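Local coordinates for periplasmic protein TorT (Vibrio parahaemolyticus, PDB 3O1I), which probably takes part in sensing trimethylamine N-oxide in the periplasm, together with the membrane sensor kinase TorS, at residues 139-144 and 197-202; 113-118 and 225-230; 204-209 and 230-235; 41-46 and 70-75. All coordinates share one frame; numbering follows the deposited sequence.

Interaction 1: residues 139-144 and 197-202; sequences IALLLG and YIVGSA
Ile139 and Val199 meet across two neighbouring parallel strands whose axes come within 4.6 Å. Starting at its CB, the Ile139 side chain rises over the Tyr197 carbonyl. CG1 lies against that oxygen and also touches Tyr197 CB at 3.7 Å. CD1, at the tip, reaches two residues along the neighbouring strand, to Val199 on the same face, and rests between its two methyls, meeting CG1 and CG2 alike at 3.4 Å. CG1 of Ile139 is anti to its own backbone N (chi1 -169°) and the chain is extended beyond it, which carries the tip forward along the sheet; the two side chains cross at about a right angle. On the other face Leu142 CD1 touches Ile198 CG2 at 3.9 Å, the branches crossing at a slant.

Between these layers the backbones are zipped together. Ala140 N donates to Tyr197 O at 2.8 Å, Val199 N to Ala140 O at 3.0 Å, and Leu142 N to Val199 O at 2.9 Å. Past the strand ends Ser201 N appears to continue the ladder to Leu142 O, less surely placed. The Ser201 hydroxyl instead caps the next helix by accepting from Ala204 N, while Tyr197 OH bonds His130 NE2.

Leu126 of helix 116-127 covers Ile139, Tyr197 and Val199; Val189 of helix 179-192 covers Ala140 and Ile198. The chain leaves strand 137-142 for 167-172 on one flank and returns to 197-200 on the other, the doubly wound, Rossmann-like core of a lobe in periplasmic binding proteins.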
loop_
_atom_site.group_PDB
_atom_site.type_symbol
_atom_site.label_atom_id
_atom_site.label_comp_id
_atom_site.label_asym_id
_atom_site.label_seq_id
_atom_site.Cartn_x
_atom_site.Cartn_y
_atom_site.Cartn_z
ATOM N N ILE D 139 -8.186 24.702 -30.543
ATOM C CA ILE D 139 -8.157 23.306 -30.132
ATOM C C ILE D 139 -7.055 23.034 -29.093
ATOM O O ILE D 139 -6.060 23.763 -29.016
ATOM C CB ILE D 139 -7.956 22.403 -31.385
ATOM C CG1 ILE D 139 -8.199 20.939 -31.027
ATOM C CG2 ILE D 139 -6.544 22.603 -31.954
ATOM C CD1 ILE D 139 -7.890 19.970 -32.153
ATOM N N ALA D 140 -7.241 21.982 -28.297
ATOM C CA ALA D 140 -6.275 21.613 -27.262
ATOM C C ALA D 140 -5.706 20.218 -27.483
ATOM O O ALA D 140 -6.459 19.258 -27.591
ATOM C CB ALA D 140 -6.935 21.686 -25.891
ATOM N N LEU D 141 -4.378 20.108 -27.516
ATOM C CA LEU D 141 -3.703 18.826 -27.741
ATOM C C LEU D 141 -3.248 18.069 -26.498
ATOM O O LEU D 141 -2.355 18.512 -25.804
ATOM C CB LEU D 141 -2.485 19.028 -28.657
ATOM C CG LEU D 141 -2.720 19.028 -30.174
ATOM C CD1 LEU D 141 -1.461 19.492 -30.908
ATOM C CD2 LEU D 141 -3.107 17.624 -30.607
ATOM N N LEU D 142 -3.860 16.919 -26.232
ATOM C CA LEU D 142 -3.479 16.095 -25.086
ATOM C C LEU D 142 -3.124 14.698 -25.591
ATOM O O LEU D 142 -3.815 13.719 -25.315
ATOM C CB LEU D 142 -4.618 16.006 -24.068
ATOM C CG LEU D 142 -5.175 17.327 -23.525
ATOM C CD1 LEU D 142 -6.175 17.010 -22.427
ATOM C CD2 LEU D 142 -4.062 18.213 -22.997
ATOM N N LEU D 143 -2.022 14.625 -26.324
ATOM C CA LEU D 143 -1.550 13.390 -26.928
ATOM C C LEU D 143 -1.007 12.344 -25.969
ATOM O O LEU D 143 -1.492 11.215 -25.945
ATOM C CB LEU D 143 -0.503 13.730 -27.985
ATOM C CG LEU D 143 -1.073 14.697 -29.029
ATOM C CD1 LEU D 143 0.005 15.092 -30.035
ATOM C CD2 LEU D 143 -2.272 14.039 -29.709
ATOM N N GLY D 144 -0.000 12.708 -25.184
ATOM C CA GLY D 144 0.562 11.755 -24.246
ATOM C C GLY D 144 1.942 12.159 -23.775
ATOM O O GLY D 144 2.242 13.352 -23.708
ATOM N N TYR D 197 -12.261 22.162 -29.159
ATOM C CA TYR D 197 -12.034 20.715 -29.215
ATOM C C TYR D 197 -10.802 20.284 -28.429
ATOM O O TYR D 197 -9.894 21.080 -28.167
ATOM C CB TYR D 197 -11.816 20.238 -30.657
ATOM C CG TYR D 197 -12.922 20.548 -31.625
ATOM C CD1 TYR D 197 -12.745 21.504 -32.624
ATOM C CD2 TYR D 197 -14.132 19.864 -31.567
ATOM C CE1 TYR D 197 -13.749 21.768 -33.548
ATOM C CE2 TYR D 197 -15.145 20.120 -32.483
ATOM C CZ TYR D 197 -14.950 21.071 -33.473
ATOM O OH TYR D 197 -15.947 21.300 -34.395
ATOM N N ILE D 198 -10.788 19.004 -28.073
ATOM C CA ILE D 198 -9.667 18.388 -27.381
ATOM C C ILE D 198 -9.329 17.136 -28.192
ATOM O O ILE D 198 -10.169 16.246 -28.367
ATOM C CB ILE D 198 -10.004 17.904 -25.946
ATOM C CG1 ILE D 198 -10.426 19.060 -25.050
ATOM C CG2 ILE D 198 -8.777 17.252 -25.329
ATOM C CD1 ILE D 198 -10.888 18.582 -23.674
ATOM N N VAL D 199 -8.111 17.081 -28.710
ATOM C CA VAL D 199 -7.666 15.911 -29.448
ATOM C C VAL D 199 -6.536 15.284 -28.654
ATOM O O VAL D 199 -5.484 15.898 -28.462
ATOM C CB VAL D 199 -7.171 16.264 -30.869
ATOM C CG1 VAL D 199 -8.343 16.661 -31.719
ATOM C CG2 VAL D 199 -6.167 17.395 -30.827
ATOM N N GLY D 200 -6.763 14.070 -28.166
ATOM C CA GLY D 200 -5.733 13.408 -27.395
ATOM C C GLY D 200 -5.811 11.897 -27.404
ATOM O O GLY D 200 -6.534 11.309 -28.208
ATOM N N SER D 201 -5.067 11.269 -26.499
ATOM C CA SER D 201 -5.034 9.817 -26.394
ATOM C C SER D 201 -6.375 9.249 -25.995
ATOM O O SER D 201 -7.254 9.965 -25.524
ATOM C CB SER D 201 -4.013 9.402 -25.354
ATOM O OG SER D 201 -4.306 10.027 -24.114
ATOM N N ALA D 202 -6.545 7.952 -26.170
ATOM C CA ALA D 202 -7.811 7.369 -25.790
ATOM C C ALA D 202 -7.951 7.591 -24.297
ATOM O O ALA D 202 -9.061 7.700 -23.779
ATOM C CB ALA D 202 -7.842 5.886 -26.113
#

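Interaction 2: residues 113-118 and 225-230; sequences VDWYWM and SVYLSH
One of the chain crossings between the two lobes meets the loop that follows strand 222-225 here, through Trp115 and Met118 on one side and Val226 and Tyr227 on the other. Trp115 presents the rim of its six-membered ring: CZ3 lies 3.4 Å from Tyr227 CB, which sits in the plane of the indole, and the Val226 carbonyl oxygen lies near the same edge. Met118 comes in beside it. Its CG rests on one indole face, and bends at chi2 (-79°) and chi3 bring CE round to Val226 O and, at 3.6 Å, to Tyr227 CB. Thus a single methylene is touched by an aromatic rim and by a thioether methyl.

The chain arrives from strand 107-110 of the first sheet and enters helix 116-127, which packs on the second, so residues 113-118 form part of the hinge region characteristic of the binding-protein fold. The turn leading into the helix is capped by Asp114, whose OD1 accepts from Tyr116 N at 3.0 Å, from above the carboxylate plane. Arg148 makes a cation-pi contact with Trp115.

The Tyr227 ring lies obliquely to the indole, centroids 5.9 Å apart and planes at 79°. With chi1 at 68° its CG stands between the backbone N and carbonyl carbon, and the ring runs off toward Ala202 and Val203 of helix 202-214. Ser225 OG steadies this loop by donating to Tyr227 O at 2.9 Å, approaching almost in line with the carbonyl bond.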
loop_
_atom_site.group_PDB
_atom_site.type_symbol
_atom_site.label_atom_id
_atom_site.label_comp_id
_atom_site.label_asym_id
_atom_site.label_seq_id
_atom_site.Cartn_x
_atom_site.Cartn_y
_atom_site.Cartn_z
ATOM N N VAL D 113 1.269 -0.324 -37.922
ATOM C CA VAL D 113 0.632 0.806 -38.577
ATOM C C VAL D 113 1.331 2.136 -38.302
ATOM O O VAL D 113 1.462 2.538 -37.155
ATOM C CB VAL D 113 -0.822 0.922 -38.109
ATOM C CG1 VAL D 113 -1.466 2.156 -38.699
ATOM C CG2 VAL D 113 -1.581 -0.339 -38.489
ATOM N N ASP D 114 1.776 2.810 -39.358
ATOM C CA ASP D 114 2.424 4.114 -39.227
ATOM C C ASP D 114 1.393 5.044 -38.589
ATOM O O ASP D 114 0.349 5.328 -39.181
ATOM C CB ASP D 114 2.825 4.647 -40.610
ATOM C CG ASP D 114 3.470 6.028 -40.550
ATOM O OD1 ASP D 114 3.640 6.571 -39.435
ATOM O OD2 ASP D 114 3.810 6.575 -41.623
ATOM N N TRP D 115 1.680 5.520 -37.383
ATOM C CA TRP D 115 0.738 6.382 -36.687
ATOM C C TRP D 115 0.531 7.756 -37.302
ATOM O O TRP D 115 -0.446 8.438 -36.981
ATOM C CB TRP D 115 1.130 6.480 -35.213
ATOM C CG TRP D 115 0.812 5.203 -34.525
ATOM C CD1 TRP D 115 1.452 4.013 -34.690
ATOM C CD2 TRP D 115 -0.330 4.933 -33.709
ATOM N NE1 TRP D 115 0.773 3.014 -34.044
ATOM C CE2 TRP D 115 -0.327 3.551 -33.431
ATOM C CE3 TRP D 115 -1.361 5.724 -33.195
ATOM C CZ2 TRP D 115 -1.315 2.938 -32.660
ATOM C CZ3 TRP D 115 -2.344 5.117 -32.428
ATOM C CH2 TRP D 115 -2.315 3.734 -32.169
ATOM N N TYR D 116 1.441 8.147 -38.192
ATOM C CA TYR D 116 1.355 9.429 -38.892
ATOM C C TYR D 116 -0.045 9.576 -39.472
ATOM O O TYR D 116 -0.649 10.643 -39.407
ATOM C CB TYR D 116 2.368 9.462 -40.037
ATOM C CG TYR D 116 2.292 10.683 -40.927
ATOM C CD1 TYR D 116 3.123 11.779 -40.705
ATOM C CD2 TYR D 116 1.398 10.738 -42.007
ATOM C CE1 TYR D 116 3.073 12.895 -41.533
ATOM C CE2 TYR D 116 1.337 11.853 -42.838
ATOM C CZ TYR D 116 2.182 12.924 -42.592
ATOM O OH TYR D 116 2.160 14.028 -43.403
ATOM N N TRP D 117 -0.548 8.484 -40.037
ATOM C CA TRP D 117 -1.868 8.464 -40.654
ATOM C C TRP D 117 -3.005 8.317 -39.649
ATOM O O TRP D 117 -4.165 8.171 -40.029
ATOM C CB TRP D 117 -1.934 7.354 -41.722
ATOM C CG TRP D 117 -0.923 7.567 -42.814
ATOM C CD1 TRP D 117 0.337 7.036 -42.887
ATOM C CD2 TRP D 117 -1.028 8.495 -43.896
ATOM N NE1 TRP D 117 1.027 7.587 -43.941
ATOM C CE2 TRP D 117 0.212 8.487 -44.578
ATOM C CE3 TRP D 117 -2.046 9.340 -44.352
ATOM C CZ2 TRP D 117 0.459 9.293 -45.691
ATOM C CZ3 TRP D 117 -1.803 10.140 -45.455
ATOM C CH2 TRP D 117 -0.557 10.112 -46.113
ATOM N N MET D 118 -2.667 8.338 -38.366
ATOM C CA MET D 118 -3.680 8.260 -37.320
ATOM C C MET D 118 -3.917 9.719 -36.910
ATOM O O MET D 118 -5.051 10.161 -36.711
ATOM C CB MET D 118 -3.162 7.440 -36.143
ATOM C CG MET D 118 -2.943 5.974 -36.452
ATOM S SD MET D 118 -4.476 5.027 -36.442
ATOM C CE MET D 118 -5.047 5.258 -34.757
ATOM N N SER D 225 -10.343 11.582 -30.575
ATOM C CA SER D 225 -9.313 10.609 -30.194
ATOM C C SER D 225 -8.228 10.458 -31.262
ATOM O O SER D 225 -8.472 10.741 -32.432
ATOM C CB SER D 225 -9.972 9.245 -29.973
ATOM O OG SER D 225 -9.591 8.662 -28.739
ATOM N N VAL D 226 -7.039 10.004 -30.869
ATOM C CA VAL D 226 -5.963 9.798 -31.835
ATOM C C VAL D 226 -5.843 8.298 -32.119
ATOM O O VAL D 226 -5.015 7.866 -32.929
ATOM C CB VAL D 226 -4.632 10.352 -31.322
ATOM C CG1 VAL D 226 -3.557 10.245 -32.394
ATOM C CG2 VAL D 226 -4.808 11.802 -30.941
ATOM N N TYR D 227 -6.684 7.512 -31.440
ATOM C CA TYR D 227 -6.760 6.056 -31.626
ATOM C C TYR D 227 -7.996 5.544 -30.897
ATOM O O TYR D 227 -8.664 6.314 -30.215
ATOM C CB TYR D 227 -5.472 5.338 -31.159
ATOM C CG TYR D 227 -5.176 5.334 -29.670
ATOM C CD1 TYR D 227 -5.671 4.320 -28.845
ATOM C CD2 TYR D 227 -4.378 6.331 -29.089
ATOM C CE1 TYR D 227 -5.380 4.294 -27.481
ATOM C CE2 TYR D 227 -4.082 6.317 -27.725
ATOM C CZ TYR D 227 -4.591 5.298 -26.924
ATOM O OH TYR D 227 -4.385 5.305 -25.553
ATOM N N LEU D 228 -8.317 4.263 -31.037
ATOM C CA LEU D 228 -9.525 3.736 -30.412
ATOM C C LEU D 228 -9.303 2.824 -29.222
ATOM O O LEU D 228 -8.248 2.207 -29.086
ATOM C CB LEU D 228 -10.363 2.978 -31.453
ATOM C CG LEU D 228 -11.667 2.375 -30.919
ATOM C CD1 LEU D 228 -12.715 3.464 -30.780
ATOM C CD2 LEU D 228 -12.153 1.301 -31.841
ATOM N N SER D 229 -10.324 2.735 -28.374
ATOM C CA SER D 229 -10.299 1.896 -27.181
ATOM C C SER D 229 -11.739 1.611 -26.794
ATOM O O SER D 229 -12.639 2.319 -27.213
ATOM C CB SER D 229 -9.573 2.612 -26.034
ATOM O OG SER D 229 -10.221 3.810 -25.636
ATOM N N HIS D 230 -11.971 0.579 -26.000
ATOM C CA HIS D 230 -13.334 0.246 -25.612
ATOM C C HIS D 230 -14.067 1.415 -24.975
ATOM O O HIS D 230 -15.295 1.428 -24.913
ATOM C CB HIS D 230 -13.348 -0.934 -24.641
ATOM C CG HIS D 230 -12.759 -2.190 -25.203
ATOM N ND1 HIS D 230 -13.439 -3.392 -25.211
ATOM C CD2 HIS D 230 -11.549 -2.440 -25.756
ATOM C CE1 HIS D 230 -12.672 -4.326 -25.745
ATOM N NE2 HIS D 230 -11.520 -3.776 -26.083
#

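Interaction 3: residues 204-209 and 230-235; sequences AIEAAI and HGVYRG
Apolar contact between helices 204-209 and 230-235 centres on Ile205 and Val232, whose CG2 methyls meet at 3.8 Å with the side chains slanted across each other. With chi1 at 174°, Val232 sets CG2 beside its backbone N and opposite the carbonyl carbon; this methyl also lies near Glu206 CG. One turn further on, Ile209 spans the gap with its tip: CD1 approaches Gly235 CA at 4.4 Å, and Gly231 O at a similar distance. The two glycines present bare backbone to the facing helix, Gly231 to Glu206 and Gly235 to Ile209.

The polar contribution comes from Glu206. Its chain extends beyond CG and lays the carboxylate over the first turn of helix 230-235, with OE2 3.4 Å from Gly231 CA. No hydrogen bond joins the segments, but a carboxylate beside the amino end of a helix would probably be favoured by the partial positive charge there. That same turn is capped by Ser229, whose OG accepts from Val232 N and whose side chain also touches Glu206. Outside the two segments, Arg234 NH2 pairs with an acidic side chain of another protein chain in a salt bridge, which places this helix at an assembly interface.

In overall geometry the segment axes pass 9.1 Å apart at an angle of 47°. Both helices rest on strand 222-225, Ile205 and Ile209 on Leu223 and Val232 on Ser225. Helix 202-214 is the connection of a beta-alpha-beta crossover from strand 197-200 to strand 222-225, and helix 230-236 follows it in the helical layer on one side of this alpha/beta sheet.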
loop_
_atom_site.group_PDB
_atom_site.type_symbol
_atom_site.label_atom_id
_atom_site.label_comp_id
_atom_site.label_asym_id
_atom_site.label_seq_id
_atom_site.Cartn_x
_atom_site.Cartn_y
_atom_site.Cartn_z
ATOM N N ALA D 204 -6.688 10.275 -22.493
ATOM C CA ALA D 204 -7.145 11.638 -22.305
ATOM C C ALA D 204 -8.653 11.736 -22.570
ATOM O O ALA D 204 -9.430 12.065 -21.666
ATOM C CB ALA D 204 -6.383 12.572 -23.225
ATOM N N ILE D 205 -9.062 11.433 -23.805
ATOM C CA ILE D 205 -10.466 11.504 -24.180
ATOM C C ILE D 205 -11.371 10.780 -23.193
ATOM O O ILE D 205 -12.366 11.350 -22.763
ATOM C CB ILE D 205 -10.712 10.980 -25.645
ATOM C CG1 ILE D 205 -10.597 12.142 -26.639
ATOM C CG2 ILE D 205 -12.106 10.333 -25.781
ATOM C CD1 ILE D 205 -9.205 12.720 -26.789
ATOM N N GLU D 206 -11.051 9.551 -22.806
ATOM C CA GLU D 206 -11.923 8.864 -21.847
ATOM C C GLU D 206 -12.193 9.729 -20.600
ATOM O O GLU D 206 -13.337 9.837 -20.134
ATOM C CB GLU D 206 -11.310 7.538 -21.416
ATOM C CG GLU D 206 -11.374 6.454 -22.457
ATOM C CD GLU D 206 -10.605 5.223 -22.034
ATOM O OE1 GLU D 206 -9.415 5.371 -21.684
ATOM O OE2 GLU D 206 -11.175 4.114 -22.049
ATOM N N ALA D 207 -11.124 10.334 -20.074
ATOM C CA ALA D 207 -11.181 11.209 -18.902
ATOM C C ALA D 207 -12.025 12.435 -19.238
ATOM O O ALA D 207 -12.881 12.839 -18.443
ATOM C CB ALA D 207 -9.762 11.645 -18.491
ATOM N N ALA D 208 -11.781 13.029 -20.408
ATOM C CA ALA D 208 -12.540 14.199 -20.836
ATOM C C ALA D 208 -14.044 13.900 -20.835
ATOM O O ALA D 208 -14.855 14.754 -20.471
ATOM C CB ALA D 208 -12.088 14.640 -22.215
ATOM N N ILE D 209 -14.418 12.687 -21.229
ATOM C CA ILE D 209 -15.825 12.325 -21.239
ATOM C C ILE D 209 -16.435 12.503 -19.854
ATOM O O ILE D 209 -17.514 13.070 -19.721
ATOM C CB ILE D 209 -16.044 10.871 -21.693
ATOM C CG1 ILE D 209 -15.541 10.707 -23.130
ATOM C CG2 ILE D 209 -17.529 10.502 -21.584
ATOM C CD1 ILE D 209 -15.512 9.278 -23.602
ATOM N N HIS D 230 -11.971 0.579 -26.000
ATOM C CA HIS D 230 -13.334 0.246 -25.612
ATOM C C HIS D 230 -14.067 1.415 -24.975
ATOM O O HIS D 230 -15.295 1.428 -24.913
ATOM C CB HIS D 230 -13.348 -0.934 -24.641
ATOM C CG HIS D 230 -12.759 -2.190 -25.203
ATOM N ND1 HIS D 230 -13.439 -3.392 -25.211
ATOM C CD2 HIS D 230 -11.549 -2.440 -25.756
ATOM C CE1 HIS D 230 -12.672 -4.326 -25.745
ATOM N NE2 HIS D 230 -11.520 -3.776 -26.083
ATOM N N GLY D 231 -13.318 2.398 -24.496
ATOM C CA GLY D 231 -13.951 3.538 -23.861
ATOM C C GLY D 231 -14.291 4.593 -24.880
ATOM O O GLY D 231 -15.405 5.122 -24.888
ATOM N N VAL D 232 -13.320 4.901 -25.735
ATOM C CA VAL D 232 -13.512 5.888 -26.795
ATOM C C VAL D 232 -14.603 5.394 -27.752
ATOM O O VAL D 232 -15.300 6.191 -28.367
ATOM C CB VAL D 232 -12.202 6.147 -27.568
ATOM C CG1 VAL D 232 -12.457 7.054 -28.760
ATOM C CG2 VAL D 232 -11.185 6.790 -26.635
ATOM N N TYR D 233 -14.751 4.076 -27.860
ATOM C CA TYR D 233 -15.781 3.490 -28.708
ATOM C C TYR D 233 -17.148 3.789 -28.101
ATOM O O TYR D 233 -17.987 4.398 -28.759
ATOM C CB TYR D 233 -15.602 1.976 -28.836
ATOM C CG TYR D 233 -16.773 1.287 -29.506
ATOM C CD1 TYR D 233 -17.002 1.409 -30.887
ATOM C CD2 TYR D 233 -17.672 0.527 -28.753
ATOM C CE1 TYR D 233 -18.103 0.785 -31.496
ATOM C CE2 TYR D 233 -18.766 -0.094 -29.344
ATOM C CZ TYR D 233 -18.979 0.034 -30.710
ATOM O OH TYR D 233 -20.069 -0.606 -31.257
ATOM N N ARG D 234 -17.371 3.372 -26.854
ATOM C CA ARG D 234 -18.657 3.621 -26.192
ATOM C C ARG D 234 -19.038 5.103 -26.290
ATOM O O ARG D 234 -20.222 5.464 -26.297
ATOM C CB ARG D 234 -18.605 3.235 -24.716
ATOM C CG ARG D 234 -19.977 2.999 -24.142
ATOM C CD ARG D 234 -20.005 3.169 -22.649
ATOM N NE ARG D 234 -20.473 4.492 -22.220
ATOM C CZ ARG D 234 -19.771 5.623 -22.298
ATOM N NH1 ARG D 234 -18.535 5.642 -22.799
ATOM N NH2 ARG D 234 -20.302 6.746 -21.843
ATOM N N GLY D 235 -18.021 5.956 -26.358
ATOM C CA GLY D 235 -18.262 7.383 -26.461
ATOM C C GLY D 235 -18.777 7.748 -27.837
ATOM O O GLY D 235 -19.630 8.628 -27.982
#

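Interaction 4: residues 41-46 and 70-75; sequences LEAGGY and GTVDPH
Thr71 brings its carbonyl oxygen to the Tyr46 ring, 4.4 Å from CE2, at an oblique angle. Its own hydroxyl turns inward along the loop, donating to Asp73 O at 2.9 Å from well above the carbonyl plane.

Val72 follows and carries most of the contact. Its CB lies 3.3 Å from Tyr46 O, and both methyls lie by the carbonyls of the facing loop. CG1, anti to the carbonyl carbon and beside the backbone N (chi1 -59°), reaches Gly45 O at 3.9 Å and Ala43 CB at 4.2 Å, while CG2 stays near Tyr46 O. Val72 CA meets the ring at Tyr46 CD2, 4.1 Å away. Pro13 touches both Tyr46 and Val72, and the Tyr46 ring also meets that of His14. At Asp73 the chain turns off, OD1 taking a weak bond from His75 N.

Both segments extend from the carboxyl ends of parallel strands, 37-42 and 66-69, with strand 7-12 running between them in the sheet. Loops at the carboxyl ends of these strands commonly face the interdomain cleft in periplasmic binding proteins.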
loop_
_atom_site.group_PDB
_atom_site.type_symbol
_atom_site.label_atom_id
_atom_site.label_comp_id
_atom_site.label_asym_id
_atom_site.label_seq_id
_atom_site.Cartn_x
_atom_site.Cartn_y
_atom_site.Cartn_z
ATOM N N LEU D 41 3.573 -13.987 -23.017
ATOM C CA LEU D 41 4.297 -13.471 -21.856
ATOM C C LEU D 41 4.310 -11.950 -21.940
ATOM O O LEU D 41 4.870 -11.380 -22.883
ATOM C CB LEU D 41 5.749 -13.962 -21.834
ATOM C CG LEU D 41 6.051 -15.457 -21.906
ATOM C CD1 LEU D 41 7.542 -15.635 -21.609
ATOM C CD2 LEU D 41 5.189 -16.251 -20.917
ATOM N N GLU D 42 3.706 -11.294 -20.953
ATOM C CA GLU D 42 3.655 -9.841 -20.948
ATOM C C GLU D 42 4.622 -9.283 -19.915
ATOM O O GLU D 42 4.611 -9.693 -18.753
ATOM C CB GLU D 42 2.218 -9.373 -20.684
ATOM C CG GLU D 42 1.689 -9.678 -19.299
ATOM C CD GLU D 42 1.783 -8.483 -18.374
ATOM O OE1 GLU D 42 1.467 -8.640 -17.175
ATOM O OE2 GLU D 42 2.162 -7.382 -18.845
ATOM N N ALA D 43 5.456 -8.347 -20.354
ATOM C CA ALA D 43 6.470 -7.726 -19.509
ATOM C C ALA D 43 5.944 -6.941 -18.310
ATOM O O ALA D 43 6.734 -6.390 -17.524
ATOM C CB ALA D 43 7.343 -6.822 -20.355
ATOM N N GLY D 44 4.623 -6.877 -18.173
ATOM C CA GLY D 44 4.027 -6.150 -17.068
ATOM C C GLY D 44 4.201 -4.639 -17.097
ATOM O O GLY D 44 3.710 -3.958 -16.203
ATOM N N GLY D 45 4.891 -4.096 -18.095
ATOM C CA GLY D 45 5.062 -2.655 -18.138
ATOM C C GLY D 45 6.139 -2.206 -19.101
ATOM O O GLY D 45 7.051 -2.962 -19.392
ATOM N N TYR D 46 6.046 -0.979 -19.602
ATOM C CA TYR D 46 7.041 -0.503 -20.544
ATOM C C TYR D 46 8.403 -0.295 -19.924
ATOM O O TYR D 46 9.426 -0.534 -20.565
ATOM C CB TYR D 46 6.586 0.792 -21.230
ATOM C CG TYR D 46 5.842 0.541 -22.529
ATOM C CD1 TYR D 46 4.631 -0.150 -22.537
ATOM C CD2 TYR D 46 6.369 0.945 -23.752
ATOM C CE1 TYR D 46 3.962 -0.434 -23.725
ATOM C CE2 TYR D 46 5.705 0.659 -24.960
ATOM C CZ TYR D 46 4.501 -0.030 -24.932
ATOM O OH TYR D 46 3.826 -0.313 -26.097
ATOM N N GLY D 70 6.703 -7.608 -29.031
ATOM C CA GLY D 70 6.137 -6.267 -28.976
ATOM C C GLY D 70 7.027 -5.505 -28.011
ATOM O O GLY D 70 6.691 -5.349 -26.842
ATOM N N THR D 71 8.168 -5.026 -28.501
ATOM C CA THR D 71 9.146 -4.333 -27.653
ATOM C C THR D 71 8.722 -3.123 -26.855
ATOM O O THR D 71 7.945 -2.284 -27.311
ATOM C CB THR D 71 10.398 -3.891 -28.426
ATOM O OG1 THR D 71 10.040 -2.889 -29.373
ATOM C CG2 THR D 71 11.019 -5.059 -29.141
ATOM N N VAL D 72 9.316 -3.045 -25.668
ATOM C CA VAL D 72 9.097 -1.989 -24.697
ATOM C C VAL D 72 10.101 -0.907 -25.032
ATOM O O VAL D 72 10.455 -0.092 -24.196
ATOM C CB VAL D 72 9.367 -2.507 -23.258
ATOM C CG1 VAL D 72 8.445 -3.688 -22.950
ATOM C CG2 VAL D 72 10.832 -2.923 -23.113
ATOM N N ASP D 73 10.559 -0.917 -26.273
ATOM C CA ASP D 73 11.537 0.057 -26.736
ATOM C C ASP D 73 12.079 -0.397 -28.085
ATOM O O ASP D 73 12.378 -1.578 -28.289
ATOM C CB ASP D 73 12.667 0.212 -25.696
ATOM C CG ASP D 73 13.806 1.131 -26.164
ATOM O OD1 ASP D 73 13.667 1.817 -27.196
ATOM O OD2 ASP D 73 14.854 1.165 -25.472
ATOM N N PRO D 74 12.215 0.545 -29.034
ATOM C CA PRO D 74 12.721 0.212 -30.363
ATOM C C PRO D 74 14.183 -0.187 -30.322
ATOM O O PRO D 74 14.577 -1.218 -30.866
ATOM C CB PRO D 74 12.536 1.522 -31.140
ATOM C CG PRO D 74 11.466 2.234 -30.386
ATOM C CD PRO D 74 11.896 1.979 -28.984
ATOM N N HIS D 75 14.981 0.648 -29.669
ATOM C CA HIS D 75 16.413 0.417 -29.566
ATOM C C HIS D 75 16.858 -0.507 -28.420
ATOM O O HIS D 75 17.999 -0.429 -27.958
ATOM C CB HIS D 75 17.123 1.762 -29.438
ATOM C CG HIS D 75 16.728 2.757 -30.490
ATOM N ND1 HIS D 75 16.791 2.484 -31.840
ATOM C CD2 HIS D 75 16.264 4.026 -30.386
ATOM C CE1 HIS D 75 16.380 3.540 -32.521
ATOM N NE2 HIS D 75 16.055 4.489 -31.664
#

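Interaction 4 comes first along the chain and belongs to the five-stranded sheet of one lobe; the others gather around the second lobe. Its centre is about 25 Å from those of interactions 1 and 3 and about 19 Å from that of interaction 2. Interaction 2 opens next, at 113-118; both segments of interaction 1 fall between its two segments, and the segments of interactions 2 and 3 alternate. These three touch one another, with centres 12 to 14 Å apart. Strand 197-200 runs directly into helix 202-214, and interactions 2 and 3 share His230. Interaction 2 thus ties an interdomain crossing to the second lobe, consistent with lobes that move about a hinge.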